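Phenol hydroxylase component phN (Pseudomonas stutzeri, PDB 3U52) is a diiron-containing component of a bacterial phenol hydroxylase and probably takes part in the oxygen-dependent hydroxylation of phenol. Local coordinates at residues N157-W170 / Q472-F484. Numbering follows the deposited sequence.
Sequences NGLHDGPHMHDRVW and QKYYHINIGEDNF. With XE (xenon), chain R.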
loop_
_atom_site.group_PDB
_atom_site.type_symbol
_atom_site.label_atom_id
_atom_site.label_comp_id
_atom_site.label_asym_id
_atom_site.label_seq_id
_atom_site.Cartn_x
_atom_site.Cartn_y
_atom_site.Cartn_z
ATOM N N ASN A 157 11.856 -19.099 -14.533
ATOM C CA ASN A 157 13.016 -18.964 -15.428
ATOM C C ASN A 157 12.614 -18.014 -16.541
ATOM O O ASN A 157 11.456 -17.679 -16.651
ATOM C CB ASN A 157 13.476 -20.341 -15.935
ATOM C CG ASN A 157 14.158 -21.185 -14.829
ATOM O OD1 ASN A 157 14.950 -20.655 -14.055
ATOM N ND2 ASN A 157 13.818 -22.484 -14.739
ATOM N N GLY A 158 13.571 -17.519 -17.313
ATOM C CA GLY A 158 13.267 -16.758 -18.496
ATOM C C GLY A 158 13.022 -15.268 -18.281
ATOM O O GLY A 158 12.778 -14.540 -19.242
ATOM N N LEU A 159 13.119 -14.791 -17.045
ATOM C CA LEU A 159 12.862 -13.378 -16.752
ATOM C C LEU A 159 14.161 -12.651 -16.413
ATOM O O LEU A 159 14.131 -11.474 -16.109
ATOM C CB LEU A 159 11.877 -13.241 -15.556
ATOM C CG LEU A 159 10.449 -13.682 -15.859
ATOM C CD1 LEU A 159 9.988 -14.704 -14.872
ATOM C CD2 LEU A 159 9.558 -12.476 -15.825
ATOM N N HIS A 160 15.302 -13.333 -16.512
ATOM C CA HIS A 160 16.539 -12.880 -15.860
ATOM C C HIS A 160 17.434 -11.947 -16.656
ATOM O O HIS A 160 18.370 -11.334 -16.080
ATOM C CB HIS A 160 17.383 -14.099 -15.359
ATOM C CG HIS A 160 17.632 -15.128 -16.416
ATOM N ND1 HIS A 160 18.671 -15.033 -17.308
ATOM C CD2 HIS A 160 16.942 -16.238 -16.764
ATOM C CE1 HIS A 160 18.635 -16.053 -18.145
ATOM N NE2 HIS A 160 17.586 -16.792 -17.848
ATOM N N ASP A 161 17.199 -11.818 -17.954
ATOM C CA ASP A 161 18.100 -10.970 -18.773
ATOM C C ASP A 161 17.344 -10.244 -19.909
ATOM O O ASP A 161 17.782 -10.254 -21.077
ATOM C CB ASP A 161 19.212 -11.867 -19.341
ATOM C CG ASP A 161 20.645 -11.352 -18.974
ATOM O OD1 ASP A 161 21.577 -12.167 -18.779
ATOM O OD2 ASP A 161 20.845 -10.114 -18.923
ATOM N N GLY A 162 16.175 -9.714 -19.574
ATOM C CA GLY A 162 15.302 -9.015 -20.516
ATOM C C GLY A 162 15.983 -8.051 -21.495
ATOM O O GLY A 162 15.845 -8.226 -22.712
ATOM N N PRO A 163 16.647 -6.974 -21.000
ATOM C CA PRO A 163 17.273 -5.998 -21.901
ATOM C C PRO A 163 18.395 -6.611 -22.796
ATOM O O PRO A 163 18.546 -6.246 -23.960
ATOM C CB PRO A 163 17.846 -4.955 -20.939
ATOM C CG PRO A 163 17.103 -5.159 -19.655
ATOM C CD PRO A 163 16.747 -6.581 -19.573
ATOM N N HIS A 164 19.172 -7.534 -22.247
ATOM C CA HIS A 164 20.211 -8.264 -23.012
ATOM C C HIS A 164 19.602 -9.080 -24.161
ATOM O O HIS A 164 20.049 -9.017 -25.303
ATOM C CB HIS A 164 21.033 -9.159 -22.070
ATOM C CG HIS A 164 22.009 -10.053 -22.771
ATOM N ND1 HIS A 164 23.332 -9.699 -22.958
ATOM C CD2 HIS A 164 21.842 -11.253 -23.388
ATOM C CE1 HIS A 164 23.942 -10.645 -23.654
ATOM N NE2 HIS A 164 23.069 -11.612 -23.910
ATOM N N MET A 165 18.553 -9.814 -23.859
ATOM C CA MET A 165 17.868 -10.606 -24.863
ATOM C C MET A 165 17.143 -9.732 -25.875
ATOM O O MET A 165 17.162 -10.042 -27.092
ATOM C CB MET A 165 16.891 -11.553 -24.177
ATOM C CG MET A 165 17.603 -12.593 -23.390
ATOM S SD MET A 165 16.434 -13.762 -22.763
ATOM C CE MET A 165 17.448 -14.845 -21.689
ATOM N N HIS A 166 16.592 -8.605 -25.427
ATOM C CA HIS A 166 15.833 -7.688 -26.358
ATOM C C HIS A 166 16.666 -7.220 -27.545
ATOM O O HIS A 166 16.149 -7.032 -28.636
ATOM C CB HIS A 166 15.352 -6.426 -25.601
ATOM C CG HIS A 166 14.442 -5.523 -26.389
ATOM N ND1 HIS A 166 13.093 -5.762 -26.537
ATOM C CD2 HIS A 166 14.678 -4.337 -27.017
ATOM C CE1 HIS A 166 12.536 -4.781 -27.240
ATOM N NE2 HIS A 166 13.475 -3.889 -27.533
ATOM N N ASP A 167 17.974 -7.014 -27.312
ATOM C CA ASP A 167 18.918 -6.573 -28.373
ATOM C C ASP A 167 19.398 -7.707 -29.312
ATOM O O ASP A 167 19.954 -7.421 -30.378
ATOM C CB ASP A 167 20.154 -5.883 -27.770
ATOM C CG ASP A 167 19.883 -4.457 -27.234
ATOM O OD1 ASP A 167 18.807 -3.890 -27.456
ATOM O OD2 ASP A 167 20.785 -3.853 -26.601
ATOM N N ARG A 168 19.199 -8.969 -28.911
ATOM C CA ARG A 168 19.861 -10.099 -29.577
ATOM C C ARG A 168 18.918 -11.148 -30.099
ATOM O O ARG A 168 19.072 -11.589 -31.239
ATOM C CB ARG A 168 20.900 -10.763 -28.658
ATOM C CG ARG A 168 22.029 -9.813 -28.262
ATOM C CD ARG A 168 22.960 -10.374 -27.205
ATOM N NE ARG A 168 24.038 -9.415 -26.894
ATOM C CZ ARG A 168 23.878 -8.243 -26.257
ATOM N NH1 ARG A 168 22.689 -7.827 -25.812
ATOM N NH2 ARG A 168 24.933 -7.461 -26.070
ATOM N N VAL A 169 17.981 -11.575 -29.267
ATOM C CA VAL A 169 17.125 -12.721 -29.566
ATOM C C VAL A 169 16.240 -12.530 -30.782
ATOM O O VAL A 169 15.605 -11.497 -30.951
ATOM C CB VAL A 169 16.246 -13.136 -28.341
ATOM C CG1 VAL A 169 15.308 -14.253 -28.711
ATOM C CG2 VAL A 169 17.115 -13.586 -27.165
ATOM N N TRP A 170 16.165 -13.579 -31.599
ATOM C CA TRP A 170 15.487 -13.517 -32.879
ATOM C C TRP A 170 14.119 -12.841 -32.807
ATOM O O TRP A 170 13.909 -11.828 -33.469
ATOM C CB TRP A 170 15.476 -14.915 -33.588
ATOM C CG TRP A 170 14.626 -15.960 -32.893
ATOM C CD1 TRP A 170 14.984 -16.752 -31.816
ATOM C CD2 TRP A 170 13.271 -16.324 -33.235
ATOM N NE1 TRP A 170 13.911 -17.557 -31.438
ATOM C CE2 TRP A 170 12.849 -17.320 -32.292
ATOM C CE3 TRP A 170 12.349 -15.876 -34.209
ATOM C CZ2 TRP A 170 11.542 -17.891 -32.331
ATOM C CZ3 TRP A 170 11.039 -16.466 -34.247
ATOM C CH2 TRP A 170 10.666 -17.467 -33.332
ATOM N N GLN A 472 22.915 -20.311 -25.899
ATOM C CA GLN A 472 23.505 -20.242 -24.558
ATOM C C GLN A 472 24.448 -19.054 -24.392
ATOM O O GLN A 472 24.350 -18.309 -23.392
ATOM C CB GLN A 472 24.251 -21.562 -24.196
ATOM C CG GLN A 472 24.883 -21.548 -22.752
ATOM C CD GLN A 472 23.817 -21.660 -21.679
ATOM O OE1 GLN A 472 23.117 -22.679 -21.578
ATOM N NE2 GLN A 472 23.645 -20.574 -20.898
ATOM N N LYS A 473 25.360 -18.847 -25.347
ATOM C CA LYS A 473 26.427 -17.848 -25.134
ATOM C C LYS A 473 26.098 -16.440 -25.610
ATOM O O LYS A 473 26.547 -15.473 -24.994
ATOM C CB LYS A 473 27.785 -18.317 -25.714
ATOM C CG LYS A 473 28.428 -19.529 -24.949
ATOM C CD LYS A 473 28.946 -19.128 -23.524
ATOM C CE LYS A 473 29.137 -20.317 -22.572
ATOM N NZ LYS A 473 29.924 -21.443 -23.196
ATOM N N TYR A 474 25.338 -16.319 -26.705
ATOM C CA TYR A 474 24.939 -15.013 -27.215
ATOM C C TYR A 474 23.657 -14.528 -26.561
ATOM O O TYR A 474 23.605 -13.393 -26.069
ATOM C CB TYR A 474 24.783 -15.031 -28.751
ATOM C CG TYR A 474 24.715 -13.647 -29.389
ATOM C CD1 TYR A 474 23.605 -13.266 -30.155
ATOM C CD2 TYR A 474 25.720 -12.704 -29.181
ATOM C CE1 TYR A 474 23.533 -11.995 -30.720
ATOM C CE2 TYR A 474 25.674 -11.433 -29.766
ATOM C CZ TYR A 474 24.563 -11.092 -30.513
ATOM O OH TYR A 474 24.512 -9.854 -31.087
ATOM N N TYR A 475 22.639 -15.401 -26.544
ATOM C CA TYR A 475 21.330 -15.039 -26.022
ATOM C C TYR A 475 21.236 -15.047 -24.518
ATOM O O TYR A 475 20.313 -14.411 -23.965
ATOM C CB TYR A 475 20.215 -15.962 -26.595
ATOM C CG TYR A 475 19.963 -15.799 -28.073
ATOM C CD1 TYR A 475 20.580 -14.807 -28.810
ATOM C CD2 TYR A 475 19.063 -16.631 -28.723
ATOM C CE1 TYR A 475 20.315 -14.664 -30.177
ATOM C CE2 TYR A 475 18.787 -16.485 -30.041
ATOM C CZ TYR A 475 19.398 -15.536 -30.766
ATOM O OH TYR A 475 19.012 -15.463 -32.089
ATOM N N HIS A 476 22.148 -15.783 -23.864
ATOM C CA HIS A 476 22.095 -16.065 -22.422
ATOM C C HIS A 476 20.851 -16.820 -22.060
ATOM O O HIS A 476 20.381 -16.672 -20.953
ATOM C CB HIS A 476 22.095 -14.764 -21.606
ATOM C CG HIS A 476 23.409 -14.041 -21.607
ATOM N ND1 HIS A 476 23.652 -12.947 -20.801
ATOM C CD2 HIS A 476 24.538 -14.234 -22.316
ATOM C CE1 HIS A 476 24.879 -12.504 -21.012
ATOM N NE2 HIS A 476 25.428 -13.256 -21.940
ATOM N N ILE A 477 20.274 -17.577 -22.996
ATOM C CA ILE A 477 19.210 -18.522 -22.675
ATOM C C ILE A 477 19.828 -19.786 -22.069
ATOM O O ILE A 477 20.707 -20.422 -22.676
ATOM C CB ILE A 477 18.282 -18.760 -23.924
ATOM C CG1 ILE A 477 17.396 -17.501 -24.145
ATOM C CG2 ILE A 477 17.462 -20.053 -23.797
ATOM C CD1 ILE A 477 16.844 -17.311 -25.532
ATOM N N ASN A 478 19.441 -20.135 -20.850
ATOM C CA ASN A 478 20.050 -21.308 -20.243
ATOM C C ASN A 478 19.344 -22.522 -20.774
ATOM O O ASN A 478 18.217 -22.780 -20.396
ATOM C CB ASN A 478 19.950 -21.285 -18.724
ATOM C CG ASN A 478 20.734 -20.131 -18.125
ATOM O OD1 ASN A 478 20.241 -19.426 -17.248
ATOM N ND2 ASN A 478 21.942 -19.918 -18.622
ATOM N N ILE A 479 20.021 -23.255 -21.647
ATOM C CA ILE A 479 19.448 -24.456 -22.248
ATOM C C ILE A 479 19.018 -25.504 -21.219
ATOM O O ILE A 479 19.809 -25.917 -20.359
ATOM C CB ILE A 479 20.387 -25.067 -23.271
ATOM C CG1 ILE A 479 20.710 -24.033 -24.355
ATOM C CG2 ILE A 479 19.762 -26.370 -23.841
ATOM C CD1 ILE A 479 22.000 -24.324 -25.150
ATOM N N GLY A 480 17.776 -25.963 -21.342
ATOM C CA GLY A 480 17.179 -26.888 -20.382
ATOM C C GLY A 480 16.448 -26.213 -19.233
ATOM O O GLY A 480 15.708 -26.875 -18.492
ATOM N N GLU A 481 16.615 -24.889 -19.090
ATOM C CA GLU A 481 15.946 -24.153 -18.040
ATOM C C GLU A 481 14.908 -23.165 -18.576
ATOM O O GLU A 481 13.773 -23.167 -18.130
ATOM C CB GLU A 481 16.974 -23.418 -17.186
ATOM C CG GLU A 481 17.855 -24.311 -16.371
ATOM C CD GLU A 481 18.902 -23.512 -15.591
ATOM O OE1 GLU A 481 18.608 -22.360 -15.172
ATOM O OE2 GLU A 481 20.032 -24.034 -15.399
ATOM N N ASP A 482 15.320 -22.281 -19.481
ATOM C CA ASP A 482 14.451 -21.215 -19.964
ATOM C C ASP A 482 13.671 -21.626 -21.200
ATOM O O ASP A 482 12.633 -21.004 -21.518
ATOM C CB ASP A 482 15.276 -20.003 -20.385
ATOM C CG ASP A 482 16.117 -19.410 -19.250
ATOM O OD1 ASP A 482 17.206 -18.919 -19.568
ATOM O OD2 ASP A 482 15.688 -19.393 -18.068
ATOM N N ASN A 483 14.179 -22.614 -21.950
ATOM C CA ASN A 483 13.623 -22.936 -23.276
ATOM C C ASN A 483 12.912 -24.309 -23.302
ATOM O O ASN A 483 12.769 -24.952 -22.249
ATOM C CB ASN A 483 14.745 -22.868 -24.326
ATOM C CG ASN A 483 15.801 -23.943 -24.129
ATOM O OD1 ASN A 483 16.499 -24.338 -25.076
ATOM N ND2 ASN A 483 15.915 -24.439 -22.920
ATOM N N PHE A 484 12.451 -24.740 -24.477
ATOM C CA PHE A 484 11.830 -26.060 -24.654
ATOM C C PHE A 484 10.398 -26.108 -24.131
ATOM O O PHE A 484 9.921 -25.122 -23.554
ATOM C CB PHE A 484 12.631 -27.189 -23.984
ATOM C CG PHE A 484 14.041 -27.390 -24.531
ATOM C CD1 PHE A 484 14.281 -27.465 -25.918
ATOM C CD2 PHE A 484 15.111 -27.545 -23.661
ATOM C CE1 PHE A 484 15.579 -27.659 -26.422
ATOM C CE2 PHE A 484 16.435 -27.732 -24.149
ATOM C CZ PHE A 484 16.660 -27.807 -25.534
HETATM XE XE XE R . 14.413 -19.373 -34.937
HETATM O O HOH W 1 11.540 -23.463 -16.583
HETATM O O HOH W 2 20.293 -13.479 -33.394
#
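A mostly buried contact, rich in histidines, joins H160, D161, H164 and R168, in and around the short helix 162-166, to the last turn of helix 467-474 and the loop after it, Y474 to D482. The rings of H164 and H476 stack face to face, centroids 3.6 Å apart and planes at 13°. CG of H164 lies anti to the backbone N (chi1 174°), which carries the ring across to H476 and lets NE2 donate to the carbonyl O of Y474 at 2.8 Å. The R168 guanidinium lies against the other face of H164, and its NH1 bonds to H164 O. With an alanine here in place of H164, one face of the H476 ring would probably lose its stacking partner and Y474 O this donor. H476 ND1 donates to D161 OD1 (3.0 Å) from above the carboxylate plane; D161 also forms a salt bridge with a basic side chain of another protein chain. H160 NE2 gives D482 OD1 a 2.8 Å bond on the syn side, while N478 N reaches that oxygen from the opposite face. CD of R168 sits over the Y474 ring, 3.8 Å from its centroid. V169 CG2 packs 3.7 Å from Y475 CG. W170 and Y475 belong to separate xenon pockets, and the W170 face meets its xenon. L159 packs on helices 94-103 and 125-155, while I477 packs back on V471 of helix 467-474.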